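Local coordinates for protein Crov588 (Cafeteriavirus, PDB 6NYR) that is of unknown function but folds into a circular leucine-rich-repeat solenoid built from FNIP repeats, encoded by a giant virus, at residues Q44-L49 with S63-D68; N283-I288 with N304-I309; L410-N415 with L432-K437; N489-R494 with N511-S516. All blocks are in the same frame, centred on the assembly; numbering follows the deposited sequence.

Contact 1: residues Q44-L49 with S63-D68; sequences QEIDHL and SEFNKD
Phe65 meets 44-49 through the rim of its ring: CE1 lies 3.3 Å from Gln44 O, and that carbonyl oxygen sits at the ring edge, in its plane. With CG anti to the backbone N (chi1 176°), the ring turns back to the N of Lys67, which lies over the centre of one face. From the far end of the ring, CZ comes to 4.1 Å from Ile46 CG1, an oblique apolar approach. Phe59, just after strand 56-58, stacks on the same ring. Lys67 follows, bent at chi2 (-58°), and lays its methylenes across the other backbone: CG is 3.9 Å from Gln44 C. Its CD lies 3.9 Å from Glu45 OE2, the two side chains crossing at about a right angle. Last comes Asp68, whose backbone O is 3.8 Å from Glu45 OE1 and 3.7 Å from Asp47 OD2. Asp47 has its hydrogen bonds elsewhere, OD1 accepting from the N of Asn70 and of Phe71. No hydrogen bond joins the two segments. With Glu45 OE2 and Lys67 NZ 5.1 Å apart, opposite charges probably attract at a distance without forming a salt bridge. Asp68 O meets both carboxylates acceptor against acceptor, which is unlikely to attract; the contact probably rests mainly on van der Waals packing and a carbonyl dipole directed at the positive edge of an aromatic ring.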
loop_
_atom_site.group_PDB
_atom_site.type_symbol
_atom_site.label_atom_id
_atom_site.label_comp_id
_atom_site.label_asym_id
_atom_site.label_seq_id
_atom_site.Cartn_x
_atom_site.Cartn_y
_atom_site.Cartn_z
ATOM N N GLN A 44 -12.566 -28.589 11.159
ATOM C CA GLN A 44 -12.888 -29.361 12.352
ATOM C C GLN A 44 -14.203 -28.849 12.928
ATOM O O GLN A 44 -14.613 -27.713 12.672
ATOM C CB GLN A 44 -11.774 -29.263 13.404
ATOM C CG GLN A 44 -10.409 -29.744 12.928
ATOM C CD GLN A 44 -10.361 -31.228 12.637
ATOM O OE1 GLN A 44 -11.135 -32.007 13.194
ATOM N NE2 GLN A 44 -9.452 -31.627 11.754
ATOM N N GLU A 45 -14.864 -29.701 13.714
ATOM C CA GLU A 45 -16.104 -29.313 14.373
ATOM C C GLU A 45 -15.902 -28.041 15.189
ATOM O O GLU A 45 -14.824 -27.795 15.737
ATOM C CB GLU A 45 -16.593 -30.435 15.294
ATOM C CG GLU A 45 -16.868 -31.762 14.608
ATOM C CD GLU A 45 -18.115 -31.730 13.749
ATOM O OE1 GLU A 45 -19.042 -30.954 14.070
ATOM O OE2 GLU A 45 -18.168 -32.474 12.747
ATOM N N ILE A 46 -16.946 -27.217 15.251
ATOM C CA ILE A 46 -16.913 -26.015 16.074
ATOM C C ILE A 46 -18.211 -25.861 16.857
ATOM O O ILE A 46 -18.453 -24.821 17.483
ATOM C CB ILE A 46 -16.653 -24.761 15.219
ATOM C CG1 ILE A 46 -17.765 -24.560 14.182
ATOM C CG2 ILE A 46 -15.312 -24.862 14.504
ATOM C CD1 ILE A 46 -18.642 -23.358 14.451
ATOM N N ASP A 47 -19.042 -26.902 16.848
ATOM C CA ASP A 47 -20.367 -26.825 17.453
ATOM C C ASP A 47 -20.310 -26.379 18.911
ATOM O O ASP A 47 -20.659 -25.237 19.227
ATOM C CB ASP A 47 -21.082 -28.179 17.350
ATOM C CG ASP A 47 -22.018 -28.267 16.153
ATOM O OD1 ASP A 47 -22.541 -27.216 15.724
ATOM O OD2 ASP A 47 -22.241 -29.387 15.647
ATOM N N HIS A 48 -19.874 -27.263 19.806
ATOM C CA HIS A 48 -19.886 -26.988 21.236
ATOM C C HIS A 48 -18.526 -26.552 21.764
ATOM O O HIS A 48 -18.273 -26.654 22.969
ATOM C CB HIS A 48 -20.373 -28.213 22.009
ATOM C CG HIS A 48 -21.754 -28.649 21.639
ATOM N ND1 HIS A 48 -22.007 -29.569 20.645
ATOM C CD2 HIS A 48 -22.961 -28.285 22.132
ATOM C CE1 HIS A 48 -23.311 -29.755 20.544
ATOM N NE2 HIS A 48 -23.913 -28.989 21.436
ATOM N N LEU A 49 -17.654 -26.054 20.890
ATOM C CA LEU A 49 -16.262 -25.800 21.240
ATOM C C LEU A 49 -15.919 -24.318 21.175
ATOM O O LEU A 49 -14.747 -23.962 21.014
ATOM C CB LEU A 49 -15.344 -26.597 20.313
ATOM C CG LEU A 49 -15.745 -28.060 20.118
ATOM C CD1 LEU A 49 -14.930 -28.708 19.011
ATOM C CD2 LEU A 49 -15.574 -28.827 21.427
ATOM N N SER A 63 -11.433 -20.956 2.680
ATOM C CA SER A 63 -11.458 -21.961 3.735
ATOM C C SER A 63 -11.981 -23.305 3.240
ATOM O O SER A 63 -12.916 -23.375 2.438
ATOM C CB SER A 63 -12.329 -21.476 4.897
ATOM O OG SER A 63 -12.995 -22.565 5.525
ATOM N N GLU A 64 -11.371 -24.377 3.743
ATOM C CA GLU A 64 -11.748 -25.748 3.414
ATOM C C GLU A 64 -12.776 -26.327 4.386
ATOM O O GLU A 64 -13.008 -27.540 4.381
ATOM C CB GLU A 64 -10.493 -26.626 3.402
ATOM C CG GLU A 64 -9.428 -26.161 2.415
ATOM C CD GLU A 64 -8.272 -27.137 2.277
ATOM O OE1 GLU A 64 -8.322 -28.220 2.898
ATOM O OE2 GLU A 64 -7.311 -26.824 1.542
ATOM N N PHE A 65 -13.402 -25.483 5.203
ATOM C CA PHE A 65 -14.366 -25.932 6.198
ATOM C C PHE A 65 -15.681 -26.344 5.546
ATOM O O PHE A 65 -16.280 -25.572 4.790
ATOM C CB PHE A 65 -14.595 -24.798 7.206
ATOM C CG PHE A 65 -15.634 -25.087 8.246
ATOM C CD1 PHE A 65 -15.325 -25.857 9.350
ATOM C CD2 PHE A 65 -16.913 -24.562 8.134
ATOM C CE1 PHE A 65 -16.273 -26.117 10.319
ATOM C CE2 PHE A 65 -17.867 -24.819 9.100
ATOM C CZ PHE A 65 -17.544 -25.597 10.196
ATOM N N ASN A 66 -16.125 -27.576 5.838
ATOM C CA ASN A 66 -17.489 -28.003 5.518
ATOM C C ASN A 66 -17.934 -29.034 6.562
ATOM O O ASN A 66 -18.017 -30.237 6.309
ATOM C CB ASN A 66 -17.625 -28.578 4.104
ATOM C CG ASN A 66 -19.085 -28.762 3.691
ATOM O OD1 ASN A 66 -19.995 -28.235 4.339
ATOM N ND2 ASN A 66 -19.310 -29.505 2.608
ATOM N N LYS A 67 -18.222 -28.553 7.766
ATOM C CA LYS A 67 -18.813 -29.368 8.815
ATOM C C LYS A 67 -20.240 -28.903 9.076
ATOM O O LYS A 67 -20.551 -27.714 8.953
ATOM C CB LYS A 67 -18.003 -29.286 10.116
ATOM C CG LYS A 67 -16.564 -29.750 10.001
ATOM C CD LYS A 67 -16.475 -31.187 9.520
ATOM C CE LYS A 67 -15.049 -31.706 9.601
ATOM N NZ LYS A 67 -14.899 -33.029 8.934
ATOM N N ASP A 68 -21.112 -29.842 9.443
ATOM C CA ASP A 68 -22.445 -29.464 9.895
ATOM C C ASP A 68 -22.324 -28.604 11.146
ATOM O O ASP A 68 -21.562 -28.922 12.062
ATOM C CB ASP A 68 -23.298 -30.700 10.169
ATOM C CG ASP A 68 -23.621 -31.470 8.904
ATOM O OD1 ASP A 68 -22.683 -31.782 8.140
ATOM O OD2 ASP A 68 -24.816 -31.758 8.672
#

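Contact 2: residues N283-I288 with N304-I309; sequences NFNQII and NNFNQI
Successive coils of the leucine-rich-repeat solenoid stack here through their FNIP-type Phe-Asn-Gln motifs, Phe284 to Gln286 against Phe306 to Gln308, the touching parts running only 9° apart. Asn285 makes the polar link between the coils. Its OD1 takes the backbone N of Asn307 at 2.7 Å and, less tightly, Gln308 NE2 at 3.3 Å; the two donors arrive from opposite faces of the amide plane, neither on a lone pair. A chi1 of -164° swings the Asn285 amide beside its carbonyl carbon and sends it across to the next coil. Asn307 repeats the role one coil on, its OD1 bonding Asn329 N and Gln330 NE2. On the buried side of these amides the rings of Phe284 and Phe306 lie side by side with planes 3° apart and centroids 5.9 Å apart, meeting rim to rim and not face on. Toward the end of the segments the CD1 methyl of Ile287 packs 4.0 Å from Ile309 CG2. The edge of Phe306 also receives a carbonyl, Gln286 O lying 3.4 Å from CE1.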
loop_
_atom_site.group_PDB
_atom_site.type_symbol
_atom_site.label_atom_id
_atom_site.label_comp_id
_atom_site.label_asym_id
_atom_site.label_seq_id
_atom_site.Cartn_x
_atom_site.Cartn_y
_atom_site.Cartn_z
ATOM N N ASN A 283 -11.617 5.552 -23.458
ATOM C CA ASN A 283 -11.897 5.858 -24.852
ATOM C C ASN A 283 -12.446 7.253 -25.105
ATOM O O ASN A 283 -12.555 7.643 -26.273
ATOM C CB ASN A 283 -12.910 4.872 -25.450
ATOM C CG ASN A 283 -12.349 3.491 -25.628
ATOM O OD1 ASN A 283 -11.157 3.259 -25.424
ATOM N ND2 ASN A 283 -13.203 2.556 -26.022
ATOM N N PHE A 284 -12.826 8.002 -24.075
ATOM C CA PHE A 284 -13.425 9.304 -24.328
ATOM C C PHE A 284 -12.443 10.198 -25.075
ATOM O O PHE A 284 -11.318 10.422 -24.615
ATOM C CB PHE A 284 -13.858 9.976 -23.033
ATOM C CG PHE A 284 -14.435 11.346 -23.243
ATOM C CD1 PHE A 284 -15.754 11.503 -23.640
ATOM C CD2 PHE A 284 -13.659 12.477 -23.052
ATOM C CE1 PHE A 284 -16.286 12.761 -23.841
ATOM C CE2 PHE A 284 -14.188 13.738 -23.252
ATOM C CZ PHE A 284 -15.502 13.877 -23.647
ATOM N N ASN A 285 -12.878 10.725 -26.214
ATOM C CA ASN A 285 -12.011 11.537 -27.060
ATOM C C ASN A 285 -12.864 12.508 -27.877
ATOM O O ASN A 285 -12.723 12.633 -29.094
ATOM C CB ASN A 285 -11.143 10.644 -27.949
ATOM C CG ASN A 285 -9.979 11.396 -28.561
ATOM O OD1 ASN A 285 -9.658 12.509 -28.136
ATOM N ND2 ASN A 285 -9.329 10.790 -29.548
ATOM N N GLN A 286 -13.768 13.208 -27.202
ATOM C CA GLN A 286 -14.637 14.197 -27.820
ATOM C C GLN A 286 -14.232 15.599 -27.383
ATOM O O GLN A 286 -13.753 15.808 -26.264
ATOM C CB GLN A 286 -16.101 13.944 -27.450
ATOM C CG GLN A 286 -16.667 12.611 -27.929
ATOM C CD GLN A 286 -16.622 12.470 -29.439
ATOM O OE1 GLN A 286 -16.949 13.403 -30.169
ATOM N NE2 GLN A 286 -16.224 11.297 -29.915
ATOM N N ILE A 287 -14.413 16.562 -28.285
ATOM C CA ILE A 287 -14.073 17.944 -27.977
ATOM C C ILE A 287 -14.999 18.463 -26.887
ATOM O O ILE A 287 -16.210 18.202 -26.897
ATOM C CB ILE A 287 -14.160 18.808 -29.244
ATOM C CG1 ILE A 287 -13.674 20.231 -28.966
ATOM C CG2 ILE A 287 -15.590 18.865 -29.763
ATOM C CD1 ILE A 287 -12.174 20.349 -28.824
ATOM N N ILE A 288 -14.426 19.184 -25.926
ATOM C CA ILE A 288 -15.179 19.888 -24.891
ATOM C C ILE A 288 -15.088 21.380 -25.180
ATOM O O ILE A 288 -13.986 21.935 -25.265
ATOM C CB ILE A 288 -14.664 19.555 -23.478
ATOM C CG1 ILE A 288 -14.705 18.037 -23.277
ATOM C CG2 ILE A 288 -15.471 20.292 -22.426
ATOM C CD1 ILE A 288 -14.364 17.579 -21.883
ATOM N N ASN A 304 -7.052 7.659 -21.273
ATOM C CA ASN A 304 -5.800 7.530 -22.015
ATOM C C ASN A 304 -5.932 8.005 -23.456
ATOM O O ASN A 304 -4.939 8.444 -24.044
ATOM C CB ASN A 304 -5.307 6.082 -21.962
ATOM C CG ASN A 304 -4.700 5.727 -20.614
ATOM O OD1 ASN A 304 -4.016 6.548 -19.995
ATOM N ND2 ASN A 304 -4.938 4.502 -20.157
ATOM N N ASN A 305 -7.126 7.933 -24.048
ATOM C CA ASN A 305 -7.284 8.305 -25.448
ATOM C C ASN A 305 -7.637 9.773 -25.670
ATOM O O ASN A 305 -7.542 10.248 -26.809
ATOM C CB ASN A 305 -8.369 7.456 -26.123
ATOM C CG ASN A 305 -7.961 6.017 -26.297
ATOM O OD1 ASN A 305 -6.872 5.613 -25.889
ATOM N ND2 ASN A 305 -8.841 5.224 -26.905
ATOM N N PHE A 306 -8.037 10.508 -24.635
ATOM C CA PHE A 306 -8.456 11.888 -24.848
ATOM C C PHE A 306 -7.318 12.710 -25.439
ATOM O O PHE A 306 -6.210 12.739 -24.896
ATOM C CB PHE A 306 -8.922 12.532 -23.546
ATOM C CG PHE A 306 -9.323 13.967 -23.705
ATOM C CD1 PHE A 306 -10.592 14.296 -24.154
ATOM C CD2 PHE A 306 -8.429 14.989 -23.424
ATOM C CE1 PHE A 306 -10.964 15.613 -24.313
ATOM C CE2 PHE A 306 -8.799 16.311 -23.580
ATOM C CZ PHE A 306 -10.069 16.623 -24.025
ATOM N N ASN A 307 -7.597 13.397 -26.547
ATOM C CA ASN A 307 -6.574 14.199 -27.205
ATOM C C ASN A 307 -7.210 15.296 -28.050
ATOM O O ASN A 307 -6.808 15.521 -29.194
ATOM C CB ASN A 307 -5.674 13.313 -28.073
ATOM C CG ASN A 307 -4.415 14.032 -28.537
ATOM O OD1 ASN A 307 -4.044 15.071 -27.992
ATOM N ND2 ASN A 307 -3.750 13.473 -29.544
ATOM N N GLN A 308 -8.199 15.985 -27.492
ATOM C CA GLN A 308 -8.855 17.102 -28.158
ATOM C C GLN A 308 -8.388 18.410 -27.535
ATOM O O GLN A 308 -8.157 18.487 -26.322
ATOM C CB GLN A 308 -10.376 16.976 -28.077
ATOM C CG GLN A 308 -10.899 15.713 -28.741
ATOM C CD GLN A 308 -10.596 15.668 -30.232
ATOM O OE1 GLN A 308 -10.904 16.605 -30.973
ATOM N NE2 GLN A 308 -9.973 14.583 -30.674
ATOM N N ILE A 309 -8.230 19.428 -28.383
ATOM C CA ILE A 309 -7.679 20.695 -27.934
ATOM C C ILE A 309 -8.626 21.359 -26.936
ATOM O O ILE A 309 -9.855 21.237 -27.023
ATOM C CB ILE A 309 -7.404 21.598 -29.149
ATOM C CG1 ILE A 309 -6.587 22.822 -28.735
ATOM C CG2 ILE A 309 -8.714 22.015 -29.812
ATOM C CD1 ILE A 309 -5.778 23.423 -29.871
HETATM O O HOH W 1 -11.150 19.547 -25.684
#

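Contact 3: residues L410-N415 with L432-K437; sequences LELGHN and LSFGCK
His414 presents one face of its imidazole to Cys436. The CB of Cys436 stands 3.6 Å from the ring centroid and 19° off the ring normal, a CH-pi contact displaced toward the rim, while SG sits more obliquely at 4.0 Å from the same centroid. The ring's rotation is fixed from within its own segment: ND1 donates to Asn415 OD1 at 2.9 Å, with the acceptor close to the ring plane. The first torsion of His414 (chi1 -168°) points the ring away from its own N and over the neighbouring coil, and Lys437 crosses it obliquely with its CG methylene.

On the buried side, Leu410 and Leu432 lie side by side and point the same way, CB of Leu410 being 4.1 Å from CD1 of Leu432. That same CD1 is met by Leu412 CD2 at 4.0 Å. Leu412 CD2 also touches the Phe434 ring, which stacks on Phe438 of its own coil and meets Phe456 of the following one.

The backbones supporting these groups run almost parallel. Ser433 N donates to Leu410 O, and Leu412 N to Ser433 O at 2.9 Å with an N-H...O angle of 171°. Past the strands, Lys437 N bonds to His414 O, and between them a water donates to Gly413 O and accepts weakly from Gly435 N. Short parallel strands with leucines turned into the core and polar Glu411 and Ser433 on the other face are the signature of the inner, concave surface of a leucine-rich-repeat solenoid.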
loop_
_atom_site.group_PDB
_atom_site.type_symbol
_atom_site.label_atom_id
_atom_site.label_comp_id
_atom_site.label_asym_id
_atom_site.label_seq_id
_atom_site.Cartn_x
_atom_site.Cartn_y
_atom_site.Cartn_z
ATOM N N LEU A 410 12.547 18.916 -6.579
ATOM C CA LEU A 410 12.866 18.714 -7.984
ATOM C C LEU A 410 13.266 17.260 -8.194
ATOM O O LEU A 410 14.199 16.767 -7.551
ATOM C CB LEU A 410 13.982 19.651 -8.444
ATOM C CG LEU A 410 14.378 19.452 -9.908
ATOM C CD1 LEU A 410 13.153 19.611 -10.803
ATOM C CD2 LEU A 410 15.464 20.427 -10.315
ATOM N N GLU A 411 12.552 16.580 -9.085
ATOM C CA GLU A 411 12.862 15.216 -9.490
ATOM C C GLU A 411 13.159 15.211 -10.983
ATOM O O GLU A 411 12.289 15.554 -11.792
ATOM C CB GLU A 411 11.695 14.281 -9.160
ATOM C CG GLU A 411 11.815 12.878 -9.724
ATOM C CD GLU A 411 10.650 11.992 -9.317
ATOM O OE1 GLU A 411 9.679 12.516 -8.727
ATOM O OE2 GLU A 411 10.707 10.774 -9.579
ATOM N N LEU A 412 14.382 14.835 -11.344
ATOM C CA LEU A 412 14.773 14.682 -12.735
ATOM C C LEU A 412 14.647 13.213 -13.141
ATOM O O LEU A 412 14.867 12.302 -12.339
ATOM C CB LEU A 412 16.206 15.151 -12.987
ATOM C CG LEU A 412 16.605 16.621 -13.031
ATOM C CD1 LEU A 412 15.578 17.437 -13.827
ATOM C CD2 LEU A 412 16.819 17.220 -11.654
ATOM N N GLY A 413 14.289 12.990 -14.405
ATOM C CA GLY A 413 13.890 11.681 -14.881
ATOM C C GLY A 413 15.028 10.859 -15.464
ATOM O O GLY A 413 16.201 11.230 -15.420
ATOM N N HIS A 414 14.646 9.713 -16.039
ATOM C CA HIS A 414 15.606 8.706 -16.481
ATOM C C HIS A 414 16.728 9.291 -17.329
ATOM O O HIS A 414 17.909 9.021 -17.085
ATOM C CB HIS A 414 14.870 7.609 -17.258
ATOM C CG HIS A 414 15.693 6.387 -17.517
ATOM N ND1 HIS A 414 16.569 6.286 -18.578
ATOM C CD2 HIS A 414 15.772 5.211 -16.851
ATOM C CE1 HIS A 414 17.151 5.101 -18.551
ATOM N NE2 HIS A 414 16.686 4.430 -17.514
ATOM N N ASN A 415 16.381 10.069 -18.353
ATOM C CA ASN A 415 17.366 10.436 -19.360
ATOM C C ASN A 415 18.094 11.742 -19.078
ATOM O O ASN A 415 19.029 12.074 -19.815
ATOM C CB ASN A 415 16.709 10.555 -20.747
ATOM C CG ASN A 415 16.242 9.227 -21.295
ATOM O OD1 ASN A 415 16.523 8.170 -20.723
ATOM N ND2 ASN A 415 15.534 9.268 -22.417
ATOM N N LEU A 432 16.222 17.034 -3.881
ATOM C CA LEU A 432 16.755 16.941 -5.233
ATOM C C LEU A 432 17.045 15.482 -5.543
ATOM O O LEU A 432 17.751 14.809 -4.785
ATOM C CB LEU A 432 18.023 17.781 -5.389
ATOM C CG LEU A 432 18.684 17.694 -6.766
ATOM C CD1 LEU A 432 17.662 17.998 -7.858
ATOM C CD2 LEU A 432 19.871 18.631 -6.865
ATOM N N SER A 433 16.510 15.000 -6.659
ATOM C CA SER A 433 16.599 13.592 -7.023
ATOM C C SER A 433 16.999 13.491 -8.485
ATOM O O SER A 433 16.308 14.027 -9.359
ATOM C CB SER A 433 15.267 12.883 -6.768
ATOM O OG SER A 433 15.377 11.489 -6.987
ATOM N N PHE A 434 18.116 12.815 -8.744
ATOM C CA PHE A 434 18.597 12.582 -10.098
ATOM C C PHE A 434 18.221 11.179 -10.559
ATOM O O PHE A 434 18.256 10.227 -9.775
ATOM C CB PHE A 434 20.118 12.749 -10.191
ATOM C CG PHE A 434 20.580 14.169 -10.089
ATOM C CD1 PHE A 434 20.437 15.034 -11.159
ATOM C CD2 PHE A 434 21.170 14.638 -8.925
ATOM C CE1 PHE A 434 20.863 16.339 -11.071
ATOM C CE2 PHE A 434 21.598 15.945 -8.832
ATOM C CZ PHE A 434 21.445 16.796 -9.903
ATOM N N GLY A 435 17.888 11.060 -11.842
ATOM C CA GLY A 435 17.466 9.803 -12.415
ATOM C C GLY A 435 18.633 8.939 -12.858
ATOM O O GLY A 435 19.795 9.160 -12.510
ATOM N N CYS A 436 18.297 7.925 -13.659
ATOM C CA CYS A 436 19.268 6.904 -14.042
ATOM C C CYS A 436 20.528 7.519 -14.639
ATOM O O CYS A 436 21.642 7.257 -14.169
ATOM C CB CYS A 436 18.616 5.933 -15.033
ATOM S SG CYS A 436 19.679 4.613 -15.661
ATOM N N LYS A 437 20.372 8.347 -15.668
ATOM C CA LYS A 437 21.481 8.686 -16.544
ATOM C C LYS A 437 22.329 9.870 -16.092
ATOM O O LYS A 437 23.394 10.097 -16.680
ATOM C CB LYS A 437 20.965 8.988 -17.957
ATOM C CG LYS A 437 20.436 7.823 -18.771
ATOM C CD LYS A 437 21.592 6.898 -19.128
ATOM C CE LYS A 437 21.230 5.975 -20.272
ATOM N NZ LYS A 437 21.349 6.775 -21.549
HETATM O O HOH W 2 18.594 11.919 -14.698
#

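Contact 4: residues N489-R494 with N511-S516; sequences NVLPDR and NVLPNS
Leu491 carries the apolar part of this contact, reaching Val512, Leu513 and Pro514 in the next coil. Its CD1 branch does most of the touching: it lies 3.7 Å from Leu513 CD2 and 3.5 Å from the backbone O of Val512. The side chains of Leu491 and Leu513 point the same way. Each sets CG anti to its carbonyl carbon (chi1 -59° for Leu491), and this shared conformation makes them run side by side, so that CD1 of one meets CD2 of the other. Both rest against Leu498 of strand 497-499, which places the pair in the solenoid core. Leu491 CB also meets the proline ring at Pro514 CD, 3.8 Å away.

Contacts between carbon and carbonyl oxygen form a second group. The Pro514 ring is turned toward the preceding coil and sets CG 3.3 Å from Pro492 O. Pro492 itself points its ring away from this coil and packs on Leu469, so each proline faces back along the stack.

The polar component centres on Ser516. Its OG lies 2.6 Å from Asp493 O, and it also has a hydrogen bond to Leu495 O. A chi1 of 52° puts OG between the backbone N and the carbonyl carbon of Ser516, on the side turned to the earlier coil.

The Asn-Val-Leu-Pro sequence occurs in both segments, and the leucine of one coil packs on the proline of the next; this is the recurring pattern of the FNIP array, here forming the stretch that leads back to the inner strands of the leucine-rich-repeat solenoid.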
loop_
_atom_site.group_PDB
_atom_site.type_symbol
_atom_site.label_atom_id
_atom_site.label_comp_id
_atom_site.label_asym_id
_atom_site.label_seq_id
_atom_site.Cartn_x
_atom_site.Cartn_y
_atom_site.Cartn_z
ATOM N N ASN A 489 36.429 16.584 4.717
ATOM C CA ASN A 489 35.784 17.871 4.460
ATOM C C ASN A 489 34.959 17.839 3.178
ATOM O O ASN A 489 34.886 18.828 2.444
ATOM C CB ASN A 489 36.807 19.012 4.389
ATOM C CG ASN A 489 37.553 19.224 5.692
ATOM O OD1 ASN A 489 36.950 19.303 6.765
ATOM N ND2 ASN A 489 38.875 19.322 5.605
ATOM N N VAL A 490 34.322 16.707 2.903
ATOM C CA VAL A 490 33.359 16.594 1.815
ATOM C C VAL A 490 31.940 16.426 2.345
ATOM O O VAL A 490 31.029 17.148 1.942
ATOM C CB VAL A 490 33.735 15.434 0.862
ATOM C CG1 VAL A 490 32.656 15.240 -0.191
ATOM C CG2 VAL A 490 35.086 15.700 0.210
ATOM N N LEU A 491 31.744 15.500 3.275
ATOM C CA LEU A 491 30.424 15.275 3.858
ATOM C C LEU A 491 30.119 16.362 4.882
ATOM O O LEU A 491 30.919 16.586 5.797
ATOM C CB LEU A 491 30.364 13.892 4.502
ATOM C CG LEU A 491 30.640 12.735 3.536
ATOM C CD1 LEU A 491 30.803 11.412 4.280
ATOM C CD2 LEU A 491 29.558 12.623 2.468
ATOM N N PRO A 492 28.988 17.055 4.764
ATOM C CA PRO A 492 28.710 18.182 5.665
ATOM C C PRO A 492 28.366 17.719 7.074
ATOM O O PRO A 492 28.167 16.534 7.353
ATOM C CB PRO A 492 27.529 18.899 5.001
ATOM C CG PRO A 492 26.850 17.840 4.189
ATOM C CD PRO A 492 27.927 16.874 3.747
ATOM N N ASP A 493 28.290 18.705 7.974
ATOM C CA ASP A 493 28.259 18.458 9.409
ATOM C C ASP A 493 26.888 18.071 9.948
ATOM O O ASP A 493 26.795 17.712 11.127
ATOM C CB ASP A 493 28.746 19.701 10.166
ATOM C CG ASP A 493 30.185 20.038 9.867
ATOM O OD1 ASP A 493 30.967 19.098 9.612
ATOM O OD2 ASP A 493 30.536 21.236 9.896
ATOM N N ARG A 494 25.826 18.158 9.151
ATOM C CA ARG A 494 24.506 17.744 9.612
ATOM C C ARG A 494 24.040 16.440 8.975
ATOM O O ARG A 494 22.891 16.036 9.180
ATOM C CB ARG A 494 23.472 18.842 9.358
ATOM C CG ARG A 494 23.685 20.095 10.185
ATOM C CD ARG A 494 22.595 21.129 9.926
ATOM N NE ARG A 494 22.680 22.250 10.856
ATOM C CZ ARG A 494 21.855 22.442 11.882
ATOM N NH1 ARG A 494 20.870 21.588 12.125
ATOM N NH2 ARG A 494 22.020 23.496 12.666
ATOM N N ASN A 511 38.942 11.097 9.296
ATOM C CA ASN A 511 38.042 12.247 9.442
ATOM C C ASN A 511 37.274 12.528 8.152
ATOM O O ASN A 511 37.312 13.622 7.587
ATOM C CB ASN A 511 38.817 13.475 9.913
ATOM C CG ASN A 511 39.364 13.308 11.317
ATOM O OD1 ASN A 511 40.574 13.364 11.537
ATOM N ND2 ASN A 511 38.469 13.096 12.278
ATOM N N VAL A 512 36.542 11.515 7.705
ATOM C CA VAL A 512 35.705 11.604 6.518
ATOM C C VAL A 512 34.222 11.594 6.879
ATOM O O VAL A 512 33.451 12.430 6.400
ATOM C CB VAL A 512 36.037 10.457 5.534
ATOM C CG1 VAL A 512 35.072 10.465 4.361
ATOM C CG2 VAL A 512 37.485 10.553 5.072
ATOM N N LEU A 513 33.810 10.672 7.745
ATOM C CA LEU A 513 32.406 10.527 8.110
ATOM C C LEU A 513 32.066 11.463 9.261
ATOM O O LEU A 513 32.668 11.349 10.338
ATOM C CB LEU A 513 32.116 9.087 8.492
ATOM C CG LEU A 513 32.370 8.094 7.355
ATOM C CD1 LEU A 513 32.352 6.661 7.828
ATOM C CD2 LEU A 513 31.326 8.307 6.257
ATOM N N PRO A 514 31.116 12.379 9.092
ATOM C CA PRO A 514 30.917 13.423 10.106
ATOM C C PRO A 514 30.354 12.866 11.403
ATOM O O PRO A 514 29.677 11.836 11.428
ATOM C CB PRO A 514 29.929 14.392 9.440
ATOM C CG PRO A 514 29.178 13.544 8.448
ATOM C CD PRO A 514 30.149 12.481 7.976
ATOM N N ASN A 515 30.633 13.580 12.494
ATOM C CA ASN A 515 30.149 13.186 13.813
ATOM C C ASN A 515 28.667 13.472 14.005
ATOM O O ASN A 515 28.177 13.493 15.139
ATOM C CB ASN A 515 30.976 13.882 14.898
ATOM C CG ASN A 515 32.350 13.266 15.063
ATOM O OD1 ASN A 515 32.471 12.104 15.449
ATOM N ND2 ASN A 515 33.390 14.035 14.764
ATOM N N SER A 516 27.954 13.721 12.910
ATOM C CA SER A 516 26.499 13.790 12.930
ATOM C C SER A 516 25.843 12.547 12.340
ATOM O O SER A 516 24.624 12.384 12.475
ATOM C CB SER A 516 26.013 15.028 12.163
ATOM O OG SER A 516 26.593 15.083 10.870
#

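How the contacts relate
The four contacts follow one another along the chain in numerical order, each joining neighbouring coils of a single solenoid. Contact 3 lies on the parallel strands 409-411 and 431-433 and the turns after them, and its centre, 24 Å from that of the chain, is nearer than those of the others, at 31 to 36 Å. Contacts 1, 2 and 4 belong to the loops between strands. Contacts 3 and 4 have centres about 25 Å apart, and contacts 2 and 3 about 30 Å. The centres of contacts 1 and 4 are about 64 Å apart, and contact 1 lies across the chain's centre from both 3 and 4. Coil-to-coil stacking thus continues around the circular protein, through strands and loops alike.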